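Local coordinates for autophagy protein 5 (Saccharomyces cerevisiae, PDB 2DYO) that takes part in autophagic vesicle formation and cytoplasm-to-vacuole transport, and is required for the selective degradation of nuclei and mitochondria, at residues L16-S21 with T117-H122; I84-P89 with T132-A137; C155-G160 with H202-I207; N5-L10 with S271-F276. One frame throughout, in Å; residues are numbered along the deposited sequence.

Contact 1: L16-S21 with T117-H122; sequences LNVLVS and TFLRIH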
loop_
_atom_site.group_PDB
_atom_site.type_symbol
_atom_site.label_atom_id
_atom_site.label_comp_id
_atom_site.label_asym_id
_atom_site.label_seq_id
_atom_site.Cartn_x
_atom_site.Cartn_y
_atom_site.Cartn_z
ATOM N N LEU A 16 -8.787 -0.716 5.846
ATOM C CA LEU A 16 -8.887 -2.122 6.221
ATOM C C LEU A 16 -8.906 -2.381 7.722
ATOM O O LEU A 16 -8.427 -1.570 8.513
ATOM C CB LEU A 16 -7.697 -2.892 5.634
ATOM C CG LEU A 16 -7.541 -2.906 4.110
ATOM C CD1 LEU A 16 -6.141 -3.405 3.732
ATOM C CD2 LEU A 16 -8.612 -3.803 3.508
ATOM N N ASN A 17 -9.464 -3.527 8.102
ATOM C CA ASN A 17 -9.476 -3.945 9.495
ATOM C C ASN A 17 -8.137 -4.663 9.617
ATOM O O ASN A 17 -7.830 -5.544 8.816
ATOM C CB ASN A 17 -10.612 -4.942 9.779
ATOM C CG ASN A 17 -11.988 -4.311 9.692
ATOM O OD1 ASN A 17 -12.210 -3.203 10.181
ATOM N ND2 ASN A 17 -12.929 -5.028 9.088
ATOM N N VAL A 18 -7.332 -4.282 10.602
ATOM C CA VAL A 18 -6.034 -4.916 10.779
ATOM C C VAL A 18 -5.832 -5.411 12.201
ATOM O O VAL A 18 -5.956 -4.652 13.166
ATOM C CB VAL A 18 -4.886 -3.945 10.425
ATOM C CG1 VAL A 18 -3.538 -4.593 10.734
ATOM C CG2 VAL A 18 -4.972 -3.568 8.952
ATOM N N LEU A 19 -5.526 -6.694 12.323
ATOM C CA LEU A 19 -5.297 -7.291 13.625
ATOM C C LEU A 19 -3.802 -7.463 13.817
ATOM O O LEU A 19 -3.183 -8.329 13.202
ATOM C CB LEU A 19 -5.994 -8.652 13.715
ATOM C CG LEU A 19 -5.966 -9.314 15.095
ATOM C CD1 LEU A 19 -6.600 -8.377 16.114
ATOM C CD2 LEU A 19 -6.701 -10.655 15.047
ATOM N N VAL A 20 -3.217 -6.622 14.664
ATOM C CA VAL A 20 -1.790 -6.701 14.929
ATOM C C VAL A 20 -1.513 -7.483 16.208
ATOM O O VAL A 20 -2.119 -7.226 17.251
ATOM C CB VAL A 20 -1.164 -5.292 15.070
ATOM C CG1 VAL A 20 0.325 -5.415 15.385
ATOM C CG2 VAL A 20 -1.365 -4.500 13.782
ATOM N N SER A 21 -0.598 -8.438 16.122
ATOM C CA SER A 21 -0.227 -9.232 17.283
ATOM C C SER A 21 1.259 -9.034 17.541
ATOM O O SER A 21 2.070 -9.060 16.614
ATOM C CB SER A 21 -0.517 -10.711 17.038
ATOM O OG SER A 21 0.252 -11.193 15.954
ATOM N N THR A 117 -13.428 -9.370 6.662
ATOM C CA THR A 117 -12.309 -9.008 5.809
ATOM C C THR A 117 -11.309 -8.273 6.692
ATOM O O THR A 117 -11.583 -7.173 7.162
ATOM C CB THR A 117 -12.736 -8.074 4.663
ATOM O OG1 THR A 117 -13.712 -8.731 3.845
ATOM C CG2 THR A 117 -11.532 -7.710 3.803
ATOM N N PHE A 118 -10.163 -8.887 6.945
ATOM C CA PHE A 118 -9.157 -8.232 7.770
ATOM C C PHE A 118 -7.764 -8.722 7.447
ATOM O O PHE A 118 -7.590 -9.755 6.803
ATOM C CB PHE A 118 -9.453 -8.440 9.263
ATOM C CG PHE A 118 -9.230 -9.845 9.746
ATOM C CD1 PHE A 118 -9.900 -10.917 9.168
ATOM C CD2 PHE A 118 -8.366 -10.092 10.808
ATOM C CE1 PHE A 118 -9.710 -12.215 9.643
ATOM C CE2 PHE A 118 -8.170 -11.382 11.288
ATOM C CZ PHE A 118 -8.844 -12.447 10.704
ATOM N N LEU A 119 -6.774 -7.960 7.893
ATOM C CA LEU A 119 -5.381 -8.292 7.662
ATOM C C LEU A 119 -4.721 -8.608 8.995
ATOM O O LEU A 119 -4.698 -7.778 9.904
ATOM C CB LEU A 119 -4.674 -7.112 6.985
ATOM C CG LEU A 119 -3.206 -7.284 6.596
ATOM C CD1 LEU A 119 -3.051 -8.457 5.636
ATOM C CD2 LEU A 119 -2.710 -5.990 5.953
ATOM N N ARG A 120 -4.188 -9.816 9.104
ATOM C CA ARG A 120 -3.528 -10.259 10.320
ATOM C C ARG A 120 -2.028 -10.009 10.218
ATOM O O ARG A 120 -1.357 -10.560 9.346
ATOM C CB ARG A 120 -3.808 -11.746 10.533
ATOM C CG ARG A 120 -3.750 -12.185 11.976
ATOM C CD ARG A 120 -4.609 -13.420 12.190
ATOM N NE ARG A 120 -4.929 -13.610 13.601
ATOM C CZ ARG A 120 -5.902 -14.395 14.048
ATOM N NH1 ARG A 120 -6.658 -15.071 13.191
ATOM N NH2 ARG A 120 -6.129 -14.496 15.352
ATOM N N ILE A 121 -1.510 -9.175 11.113
ATOM C CA ILE A 121 -0.091 -8.831 11.118
ATOM C C ILE A 121 0.559 -9.133 12.465
ATOM O O ILE A 121 -0.003 -8.835 13.518
ATOM C CB ILE A 121 0.106 -7.336 10.803
ATOM C CG1 ILE A 121 -0.354 -7.041 9.375
ATOM C CG2 ILE A 121 1.565 -6.941 11.020
ATOM C CD1 ILE A 121 0.445 -7.753 8.305
ATOM N N HIS A 122 1.754 -9.710 12.417
ATOM C CA HIS A 122 2.490 -10.062 13.624
ATOM C C HIS A 122 3.845 -9.358 13.629
ATOM O O HIS A 122 4.588 -9.423 12.650
ATOM C CB HIS A 122 2.702 -11.580 13.679
ATOM C CG HIS A 122 1.478 -12.374 13.337
ATOM N ND1 HIS A 122 0.719 -13.026 14.286
ATOM C CD2 HIS A 122 0.862 -12.592 12.150
ATOM C CE1 HIS A 122 -0.312 -13.610 13.700
ATOM N NE2 HIS A 122 -0.250 -13.361 12.404
HETATM O O HOH W 1 -11.276 -4.781 6.141
#
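Leu19 reaches Leu119 and Ile121 through its backbone: Leu19 N gives a hydrogen bond to Leu119 O (2.8 Å), and Leu19 O takes one from Ile121 N (2.8 Å). Leu119 N to Asn17 O and Ser21 N to Ile121 O (2.7 Å) continue the ladder, the pattern of parallel strands, whose short axes lie 22° apart. At the N-terminal end of the pairing, Asn17 ND2 gives Thr117 O a hydrogen bond of 3.2 Å, 20° out of the amide plane, while a water joins Asn17 N to the same carbonyl. These are neighbouring strands 15-22 and 118-126 of a ubiquitin-like sheet with strand order 2-1-5-3-4. On one face Leu19, its CG anti to the backbone N (chi1 -173°), lays CD2 over the Arg120 guanidinium, 3.7 Å from Arg120 NE, and sets CB at the edge of the Phe118 ring. Val18, Leu119 and Ile121 fill the other face, where Leu119 meets Leu97 of helix 90-98. Further out, Arg41 holds Asn17 OD1, and Asn17 ND2 also bonds the backbone of another protein chain.

Contact 2: I84-P89 with T132-A137; sequences IPWNYP and TIIPIA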
loop_
_atom_site.group_PDB
_atom_site.type_symbol
_atom_site.label_atom_id
_atom_site.label_comp_id
_atom_site.label_asym_id
_atom_site.label_seq_id
_atom_site.Cartn_x
_atom_site.Cartn_y
_atom_site.Cartn_z
ATOM N N ILE A 84 6.547 -9.982 5.646
ATOM C CA ILE A 84 5.797 -9.069 4.793
ATOM C C ILE A 84 6.481 -7.694 4.820
ATOM O O ILE A 84 6.647 -7.094 5.882
ATOM C CB ILE A 84 4.316 -8.984 5.270
ATOM C CG1 ILE A 84 3.532 -7.996 4.414
ATOM C CG2 ILE A 84 4.256 -8.600 6.733
ATOM C CD1 ILE A 84 2.057 -7.915 4.795
ATOM N N PRO A 85 6.886 -7.182 3.640
ATOM C CA PRO A 85 7.567 -5.887 3.473
ATOM C C PRO A 85 6.726 -4.682 3.880
ATOM O O PRO A 85 5.614 -4.509 3.388
ATOM C CB PRO A 85 7.896 -5.843 1.974
ATOM C CG PRO A 85 7.697 -7.261 1.494
ATOM C CD PRO A 85 6.566 -7.765 2.328
ATOM N N TRP A 86 7.253 -3.830 4.755
ATOM C CA TRP A 86 6.481 -2.658 5.153
ATOM C C TRP A 86 6.510 -1.566 4.086
ATOM O O TRP A 86 5.642 -0.697 4.069
ATOM C CB TRP A 86 6.991 -2.071 6.485
ATOM C CG TRP A 86 8.365 -1.467 6.417
ATOM C CD1 TRP A 86 9.536 -2.045 6.825
ATOM C CD2 TRP A 86 8.722 -0.199 5.850
ATOM N NE1 TRP A 86 10.602 -1.220 6.541
ATOM C CE2 TRP A 86 10.131 -0.080 5.942
ATOM C CE3 TRP A 86 7.992 0.849 5.269
ATOM C CZ2 TRP A 86 10.823 1.043 5.474
ATOM C CZ3 TRP A 86 8.681 1.968 4.802
ATOM C CH2 TRP A 86 10.084 2.053 4.909
ATOM N N ASN A 87 7.493 -1.619 3.189
ATOM C CA ASN A 87 7.637 -0.582 2.169
ATOM C C ASN A 87 6.734 -0.637 0.933
ATOM O O ASN A 87 7.110 -0.167 -0.139
ATOM C CB ASN A 87 9.111 -0.464 1.736
ATOM C CG ASN A 87 9.704 -1.781 1.271
ATOM O OD1 ASN A 87 10.084 -1.929 0.105
ATOM N ND2 ASN A 87 9.798 -2.739 2.177
ATOM N N TYR A 88 5.553 -1.222 1.081
ATOM C CA TYR A 88 4.575 -1.260 -0.005
ATOM C C TYR A 88 3.295 -0.760 0.625
ATOM O O TYR A 88 3.067 -0.992 1.808
ATOM C CB TYR A 88 4.349 -2.685 -0.525
ATOM C CG TYR A 88 5.502 -3.210 -1.333
ATOM C CD1 TYR A 88 6.576 -3.844 -0.717
ATOM C CD2 TYR A 88 5.545 -3.027 -2.714
ATOM C CE1 TYR A 88 7.672 -4.287 -1.457
ATOM C CE2 TYR A 88 6.635 -3.460 -3.465
ATOM C CZ TYR A 88 7.695 -4.090 -2.826
ATOM O OH TYR A 88 8.773 -4.517 -3.563
ATOM N N PRO A 89 2.442 -0.064 -0.144
ATOM C CA PRO A 89 1.199 0.411 0.470
ATOM C C PRO A 89 0.453 -0.773 1.069
ATOM O O PRO A 89 0.488 -1.872 0.525
ATOM C CB PRO A 89 0.437 1.024 -0.706
ATOM C CG PRO A 89 1.539 1.505 -1.614
ATOM C CD PRO A 89 2.540 0.362 -1.552
ATOM N N THR A 132 15.739 -9.688 1.546
ATOM C CA THR A 132 15.077 -8.532 0.933
ATOM C C THR A 132 14.226 -7.698 1.891
ATOM O O THR A 132 13.702 -6.649 1.510
ATOM C CB THR A 132 14.191 -8.937 -0.275
ATOM O OG1 THR A 132 12.954 -9.488 0.191
ATOM C CG2 THR A 132 14.911 -9.961 -1.147
ATOM N N ILE A 133 14.095 -8.153 3.132
ATOM C CA ILE A 133 13.301 -7.422 4.110
ATOM C C ILE A 133 14.055 -6.246 4.730
ATOM O O ILE A 133 15.145 -6.410 5.283
ATOM C CB ILE A 133 12.820 -8.347 5.251
ATOM C CG1 ILE A 133 11.792 -9.348 4.714
ATOM C CG2 ILE A 133 12.236 -7.516 6.391
ATOM C CD1 ILE A 133 10.528 -8.710 4.154
ATOM N N ILE A 134 13.469 -5.059 4.621
ATOM C CA ILE A 134 14.049 -3.860 5.207
ATOM C C ILE A 134 13.503 -3.826 6.628
ATOM O O ILE A 134 12.294 -3.728 6.822
ATOM C CB ILE A 134 13.574 -2.581 4.494
ATOM C CG1 ILE A 134 13.941 -2.637 3.010
ATOM C CG2 ILE A 134 14.188 -1.358 5.165
ATOM C CD1 ILE A 134 13.418 -1.444 2.224
ATOM N N PRO A 135 14.384 -3.904 7.636
ATOM C CA PRO A 135 13.951 -3.884 9.037
ATOM C C PRO A 135 13.249 -2.592 9.460
ATOM O O PRO A 135 13.452 -1.536 8.862
ATOM C CB PRO A 135 15.254 -4.123 9.802
ATOM C CG PRO A 135 16.275 -3.449 8.932
ATOM C CD PRO A 135 15.856 -3.878 7.537
ATOM N N ILE A 136 12.410 -2.691 10.489
ATOM C CA ILE A 136 11.696 -1.534 11.013
ATOM C C ILE A 136 12.717 -0.707 11.789
ATOM O O ILE A 136 13.328 -1.196 12.737
ATOM C CB ILE A 136 10.555 -1.975 11.948
ATOM C CG1 ILE A 136 9.534 -2.787 11.142
ATOM C CG2 ILE A 136 9.906 -0.758 12.601
ATOM C CD1 ILE A 136 8.582 -3.627 11.986
ATOM N N ALA A 137 12.896 0.546 11.390
ATOM C CA ALA A 137 13.886 1.404 12.025
ATOM C C ALA A 137 13.452 2.174 13.263
ATOM O O ALA A 137 12.268 2.276 13.590
ATOM C CB ALA A 137 14.448 2.383 10.993
HETATM O O HOH W 2 10.123 -4.687 5.506
HETATM O O HOH W 3 11.096 -4.898 2.868
#
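Ile134 O receives a hydrogen bond from a water, 2.7 Å away, that in turn accepts one from Trp86 N at 3.1 Å, so the carbonyl is tied to the Trp86 backbone through a single bridge. The indole of the same residue comes to this oxygen as well: Trp86 NE1 lies 3.0 Å from Ile134 O, which sits at the ring edge near its plane. Trp86 CG stands between its backbone N and carbonyl carbon (chi1 67°), a torsion that turns the pyrrole side of the ring to the 132-137 loop. The Ile134 side chain crosses the indole obliquely and brings CG2 to 4.1 Å from Trp86 CZ2. Its other branch runs at about a right angle to Asn87, with Ile134 CD1 3.8 Å from Asn87 ND2. A second water accepts from Asn87 ND2 at 2.6 Å and from Ile134 N at 3.0 Å, giving the two loops another polar bridge. At the other end Ile133 CD1 meets Pro85 CG at 4.1 Å, the two side chains again crossing nearly perpendicularly. Gln142 of helix 142-159 touches both Trp86 and Ile134, and its amide bonds Pro135 O and Ala137 N. Two loops are thus packed together and bridged by waters: the one between strand 82-84 and helix 90-98, part of the first ubiquitin-like domain, and the one leading from strand 118-126 to helix 142-159.

Contact 3: C155-G160 with H202-I207; sequences CFILNG and HIPLII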
loop_
_atom_site.group_PDB
_atom_site.type_symbol
_atom_site.label_atom_id
_atom_site.label_comp_id
_atom_site.label_asym_id
_atom_site.label_seq_id
_atom_site.Cartn_x
_atom_site.Cartn_y
_atom_site.Cartn_z
ATOM N N CYS A 155 8.525 11.010 -10.475
ATOM C CA CYS A 155 8.622 12.275 -11.201
ATOM C C CYS A 155 9.484 12.091 -12.449
ATOM O O CYS A 155 9.110 12.512 -13.549
ATOM C CB CYS A 155 9.228 13.358 -10.299
ATOM S SG CYS A 155 9.371 15.006 -11.043
ATOM N N PHE A 156 10.630 11.444 -12.269
ATOM C CA PHE A 156 11.554 11.179 -13.363
ATOM C C PHE A 156 10.928 10.296 -14.441
ATOM O O PHE A 156 11.105 10.539 -15.633
ATOM C CB PHE A 156 12.817 10.502 -12.838
ATOM C CG PHE A 156 13.823 10.207 -13.906
ATOM C CD1 PHE A 156 14.501 11.242 -14.544
ATOM C CD2 PHE A 156 14.069 8.899 -14.307
ATOM C CE1 PHE A 156 15.407 10.979 -15.569
ATOM C CE2 PHE A 156 14.976 8.623 -15.334
ATOM C CZ PHE A 156 15.646 9.667 -15.966
ATOM N N ILE A 157 10.207 9.264 -14.016
ATOM C CA ILE A 157 9.560 8.348 -14.950
ATOM C C ILE A 157 8.462 9.061 -15.743
ATOM O O ILE A 157 8.370 8.917 -16.967
ATOM C CB ILE A 157 8.954 7.134 -14.193
ATOM C CG1 ILE A 157 10.087 6.317 -13.561
ATOM C CG2 ILE A 157 8.126 6.267 -15.148
ATOM C CD1 ILE A 157 9.629 5.258 -12.565
ATOM N N LEU A 158 7.649 9.846 -15.044
ATOM C CA LEU A 158 6.554 10.582 -15.671
ATOM C C LEU A 158 6.977 11.775 -16.518
ATOM O O LEU A 158 6.459 11.967 -17.620
ATOM C CB LEU A 158 5.567 11.078 -14.610
ATOM C CG LEU A 158 4.698 10.047 -13.888
ATOM C CD1 LEU A 158 3.961 10.731 -12.740
ATOM C CD2 LEU A 158 3.704 9.430 -14.868
ATOM N N ASN A 159 7.916 12.572 -16.014
ATOM C CA ASN A 159 8.349 13.775 -16.721
ATOM C C ASN A 159 9.659 13.709 -17.502
ATOM O O ASN A 159 9.946 14.599 -18.302
ATOM C CB ASN A 159 8.427 14.947 -15.738
ATOM C CG ASN A 159 7.155 15.115 -14.933
ATOM O OD1 ASN A 159 6.055 14.865 -15.431
ATOM N ND2 ASN A 159 7.294 15.556 -13.683
ATOM N N GLY A 160 10.450 12.667 -17.279
ATOM C CA GLY A 160 11.721 12.565 -17.970
ATOM C C GLY A 160 12.818 13.205 -17.135
ATOM O O GLY A 160 14.006 13.051 -17.425
ATOM N N HIS A 202 6.544 7.940 -19.533
ATOM C CA HIS A 202 6.606 6.514 -19.201
ATOM C C HIS A 202 5.639 6.273 -18.052
ATOM O O HIS A 202 5.272 7.208 -17.347
ATOM C CB HIS A 202 8.009 6.101 -18.747
ATOM C CG HIS A 202 9.016 6.023 -19.851
ATOM N ND1 HIS A 202 9.878 7.057 -20.148
ATOM C CD2 HIS A 202 9.313 5.025 -20.715
ATOM C CE1 HIS A 202 10.664 6.698 -21.148
ATOM N NE2 HIS A 202 10.342 5.469 -21.511
ATOM N N ILE A 203 5.222 5.029 -17.851
ATOM C CA ILE A 203 4.308 4.732 -16.749
ATOM C C ILE A 203 5.012 4.022 -15.590
ATOM O O ILE A 203 5.650 2.981 -15.784
ATOM C CB ILE A 203 3.130 3.820 -17.193
ATOM C CG1 ILE A 203 2.294 4.502 -18.282
ATOM C CG2 ILE A 203 2.244 3.490 -15.985
ATOM C CD1 ILE A 203 1.506 5.711 -17.809
ATOM N N PRO A 204 4.915 4.587 -14.373
ATOM C CA PRO A 204 5.529 4.000 -13.180
ATOM C C PRO A 204 4.626 2.823 -12.815
ATOM O O PRO A 204 3.621 2.991 -12.113
ATOM C CB PRO A 204 5.434 5.123 -12.141
ATOM C CG PRO A 204 5.340 6.382 -12.980
ATOM C CD PRO A 204 4.417 5.944 -14.086
ATOM N N LEU A 205 4.979 1.646 -13.313
ATOM C CA LEU A 205 4.191 0.444 -13.083
ATOM C C LEU A 205 4.979 -0.674 -12.420
ATOM O O LEU A 205 6.097 -0.990 -12.827
ATOM C CB LEU A 205 3.644 -0.072 -14.418
ATOM C CG LEU A 205 2.894 -1.410 -14.403
ATOM C CD1 LEU A 205 1.556 -1.247 -13.681
ATOM C CD2 LEU A 205 2.664 -1.888 -15.851
ATOM N N ILE A 206 4.380 -1.267 -11.398
ATOM C CA ILE A 206 4.980 -2.385 -10.699
ATOM C C ILE A 206 3.971 -3.519 -10.830
ATOM O O ILE A 206 2.775 -3.324 -10.592
ATOM C CB ILE A 206 5.232 -2.060 -9.210
ATOM C CG1 ILE A 206 6.405 -1.077 -9.111
ATOM C CG2 ILE A 206 5.515 -3.349 -8.432
ATOM C CD1 ILE A 206 6.714 -0.589 -7.717
ATOM N N ILE A 207 4.453 -4.685 -11.245
ATOM C CA ILE A 207 3.596 -5.857 -11.429
ATOM C C ILE A 207 4.031 -6.943 -10.465
ATOM O O ILE A 207 5.205 -7.288 -10.412
ATOM C CB ILE A 207 3.705 -6.406 -12.864
ATOM C CG1 ILE A 207 3.325 -5.315 -13.871
ATOM C CG2 ILE A 207 2.791 -7.616 -13.024
ATOM C CD1 ILE A 207 3.528 -5.713 -15.334
HETATM O O HOH W 4 10.510 9.207 -18.572
#
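The last turn of helix 142-159, with backbone bonds from Asn159 N to Cys155 O and from Gly160 N to Phe156 O and with Gly160 (phi 92°) the first residue to leave helical angles, comes nearest the extended 202-207 chain where Leu158 CA and His202 CA are 5.4 Å apart. Ile157 and Leu158 present adjacent apolar branches to Pro204. Ile157 CG2, anti to its own backbone N, reaches Pro204 CG at 3.5 Å, the side chains sliding past each other in opposite directions. Leu158 comes across the same proline at about a right angle, its CD2 branch 3.6 Å from Pro204 CD, and the pyrrolidine ring thus meets both residues. Ile157 CG2 also touches His202 CB at 3.6 Å, so this one methyl is shared by the histidine and the proline. A water links two polar groups: it donates to Ile157 O at 2.7 Å and lies 2.7 Å from His202 ND1, at the edge of the imidazole and in its plane. That water gives the carbonyl near the helix end a partner and offers the ring a contact that may steady its rotation. Tyr270 of helix 266-273 packs on both Leu158 and Pro204, while Leu158 also has a backbone bond with Arg201. The contact joins the C-terminal end of a helix in the alpha-helical bundle region to the chain entering the first strand, 205-208, of the second ubiquitin-like domain.

Contact 4: N5-L10 with S271-F276; sequences NDIKQL and SKLRSF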
loop_
_atom_site.group_PDB
_atom_site.type_symbol
_atom_site.label_atom_id
_atom_site.label_comp_id
_atom_site.label_asym_id
_atom_site.label_seq_id
_atom_site.Cartn_x
_atom_site.Cartn_y
_atom_site.Cartn_z
ATOM N N ASN A 5 -11.365 12.919 -9.329
ATOM C CA ASN A 5 -11.307 13.231 -7.906
ATOM C C ASN A 5 -12.248 12.393 -7.054
ATOM O O ASN A 5 -11.920 12.053 -5.921
ATOM C CB ASN A 5 -11.557 14.718 -7.657
ATOM C CG ASN A 5 -10.285 15.458 -7.283
ATOM O OD1 ASN A 5 -10.307 16.381 -6.469
ATOM N ND2 ASN A 5 -9.166 15.053 -7.880
ATOM N N ASP A 6 -13.418 12.060 -7.587
ATOM C CA ASP A 6 -14.349 11.228 -6.837
ATOM C C ASP A 6 -13.697 9.861 -6.649
ATOM O O ASP A 6 -13.756 9.274 -5.568
ATOM C CB ASP A 6 -15.669 11.073 -7.591
ATOM C CG ASP A 6 -16.533 12.314 -7.514
ATOM O OD1 ASP A 6 -16.094 13.378 -7.998
ATOM O OD2 ASP A 6 -17.649 12.223 -6.961
ATOM N N ILE A 7 -13.074 9.366 -7.713
ATOM C CA ILE A 7 -12.394 8.079 -7.677
ATOM C C ILE A 7 -11.242 8.149 -6.674
ATOM O O ILE A 7 -11.103 7.275 -5.826
ATOM C CB ILE A 7 -11.841 7.705 -9.078
ATOM C CG1 ILE A 7 -13.004 7.400 -10.029
ATOM C CG2 ILE A 7 -10.906 6.499 -8.976
ATOM C CD1 ILE A 7 -12.584 7.171 -11.475
ATOM N N LYS A 8 -10.425 9.196 -6.768
ATOM C CA LYS A 8 -9.296 9.357 -5.854
ATOM C C LYS A 8 -9.761 9.487 -4.407
ATOM O O LYS A 8 -9.058 9.072 -3.489
ATOM C CB LYS A 8 -8.449 10.574 -6.244
ATOM C CG LYS A 8 -7.639 10.367 -7.518
ATOM C CD LYS A 8 -6.680 11.510 -7.776
ATOM C CE LYS A 8 -5.866 11.264 -9.038
ATOM N NZ LYS A 8 -4.900 12.358 -9.317
ATOM N N GLN A 9 -10.947 10.056 -4.207
ATOM C CA GLN A 9 -11.491 10.210 -2.863
ATOM C C GLN A 9 -11.825 8.829 -2.299
ATOM O O GLN A 9 -11.624 8.562 -1.116
ATOM C CB GLN A 9 -12.746 11.082 -2.897
ATOM C CG GLN A 9 -13.357 11.392 -1.529
ATOM C CD GLN A 9 -12.406 12.138 -0.606
ATOM O OE1 GLN A 9 -11.724 11.536 0.225
ATOM N NE2 GLN A 9 -12.350 13.455 -0.756
ATOM N N LEU A 10 -12.338 7.955 -3.155
ATOM C CA LEU A 10 -12.678 6.601 -2.743
ATOM C C LEU A 10 -11.416 5.835 -2.351
ATOM O O LEU A 10 -11.419 5.057 -1.396
ATOM C CB LEU A 10 -13.393 5.858 -3.881
ATOM C CG LEU A 10 -14.836 6.275 -4.181
ATOM C CD1 LEU A 10 -15.349 5.524 -5.406
ATOM C CD2 LEU A 10 -15.711 5.980 -2.970
ATOM N N SER A 271 -3.346 7.233 -14.045
ATOM C CA SER A 271 -3.792 8.533 -13.561
ATOM C C SER A 271 -4.872 8.479 -12.492
ATOM O O SER A 271 -4.966 9.381 -11.668
ATOM C CB SER A 271 -4.270 9.401 -14.730
ATOM O OG SER A 271 -5.470 8.896 -15.273
ATOM N N LYS A 272 -5.666 7.415 -12.483
ATOM C CA LYS A 272 -6.748 7.302 -11.515
ATOM C C LYS A 272 -6.527 6.333 -10.364
ATOM O O LYS A 272 -6.900 6.623 -9.223
ATOM C CB LYS A 272 -8.043 6.942 -12.252
ATOM C CG LYS A 272 -8.524 8.062 -13.159
ATOM C CD LYS A 272 -9.641 7.622 -14.089
ATOM C CE LYS A 272 -10.120 8.807 -14.925
ATOM N NZ LYS A 272 -10.967 8.394 -16.069
ATOM N N LEU A 273 -5.922 5.187 -10.652
ATOM C CA LEU A 273 -5.709 4.189 -9.618
ATOM C C LEU A 273 -4.298 4.030 -9.044
ATOM O O LEU A 273 -4.051 3.105 -8.267
ATOM C CB LEU A 273 -6.228 2.835 -10.118
ATOM C CG LEU A 273 -7.703 2.539 -9.811
ATOM C CD1 LEU A 273 -8.582 3.734 -10.161
ATOM C CD2 LEU A 273 -8.137 1.298 -10.568
ATOM N N ARG A 274 -3.368 4.915 -9.398
ATOM C CA ARG A 274 -2.019 4.791 -8.841
ATOM C C ARG A 274 -2.112 4.905 -7.322
ATOM O O ARG A 274 -3.038 5.526 -6.798
ATOM C CB ARG A 274 -1.093 5.888 -9.376
ATOM C CG ARG A 274 -1.456 7.294 -8.916
ATOM C CD ARG A 274 -0.435 8.302 -9.418
ATOM N NE ARG A 274 -0.825 9.674 -9.098
ATOM C CZ ARG A 274 -0.137 10.752 -9.457
ATOM N NH1 ARG A 274 0.983 10.626 -10.151
ATOM N NH2 ARG A 274 -0.577 11.960 -9.128
ATOM N N SER A 275 -1.158 4.300 -6.622
ATOM C CA SER A 275 -1.135 4.332 -5.167
ATOM C C SER A 275 -0.513 5.631 -4.642
ATOM O O SER A 275 -0.011 6.446 -5.422
ATOM C CB SER A 275 -0.378 3.116 -4.637
ATOM O OG SER A 275 -1.013 1.913 -5.058
ATOM N N PHE A 276 -0.532 5.807 -3.321
ATOM C CA PHE A 276 -0.028 7.029 -2.692
ATOM C C PHE A 276 1.480 7.271 -2.776
ATOM O O PHE A 276 1.953 8.333 -2.371
ATOM C CB PHE A 276 -0.490 7.092 -1.225
ATOM C CG PHE A 276 0.407 6.358 -0.269
ATOM C CD1 PHE A 276 1.276 7.059 0.567
ATOM C CD2 PHE A 276 0.383 4.967 -0.198
ATOM C CE1 PHE A 276 2.117 6.382 1.461
ATOM C CE2 PHE A 276 1.217 4.276 0.691
ATOM C CZ PHE A 276 2.087 4.986 1.524
HETATM O O HOH W 5 -3.468 11.440 -11.364
HETATM O O HOH W 6 -2.816 12.659 -7.386
#
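Ile7 and Leu273 cross at about a right angle, with Ile7 CG2 3.8 Å from Leu273 CD1, while the other branch of the isoleucine meets Lys272 obliquely, Ile7 CD1 lying 4.0 Å from Lys272 CD. Ile7 CG1 stands anti to the carbonyl carbon (chi1 -69°) and CG2 anti to the backbone N, a fork that lets one side chain touch two successive residues of the facing helix. On the side chain of Lys272 it is the aliphatic part that meets Ile7; its NZ makes salt bridges to Asp268 and to an acidic side chain of another protein chain. Lys8 reaches the backbone instead. Its chain is extended beyond CG, carrying CE to 3.4 Å from Ser271 O. Two waters then accept from the ammonium group, one 2.7 Å from Lys8 NZ and donating to Ser271 O at 2.6 Å, the other 2.9 Å from Lys8 NZ and also accepting from Arg274 NH2. The second water lies in the guanidinium plane, at its edge, between two like charges whose nearest atoms, Lys8 NZ and Arg274 NH2, are 4.3 Å apart; it probably eases their repulsion. Arg274 NH1 is held by Tyr270 OH. Helix 4-12 thus packs on the C-terminal end of helix 266-273, with helix 185-195 against Lys8 and Arg274, helix 142-159 against Arg274 through Trp151 and Leu158, and another protein chain against Ile7 and Leu273.

Contacts 1 and 2 meet directly, Ile121 CD1 lying 3.9 Å from Ile84 CD1; their segments alternate along the chain. Contact 4 closes the longest loop, within which the other three are nested. It touches contact 2 where Pro89 CG comes to 3.6 Å from Phe276 CE2, and contact 3 where Leu158 CD1 lies 3.9 Å from Arg274 NH1. Contacts 2 and 3 do not touch, although their nearest atoms are about 5 Å apart. Contacts 1 and 3 stand on opposite sides of the chain's centre, with centres about 31 Å apart. The series of touches 1-2-4-3 spans that distance: Pro89 on Phe276 joins the two ubiquitin-like domains, and Leu158 on Arg274 joins the helical bundle region to the second.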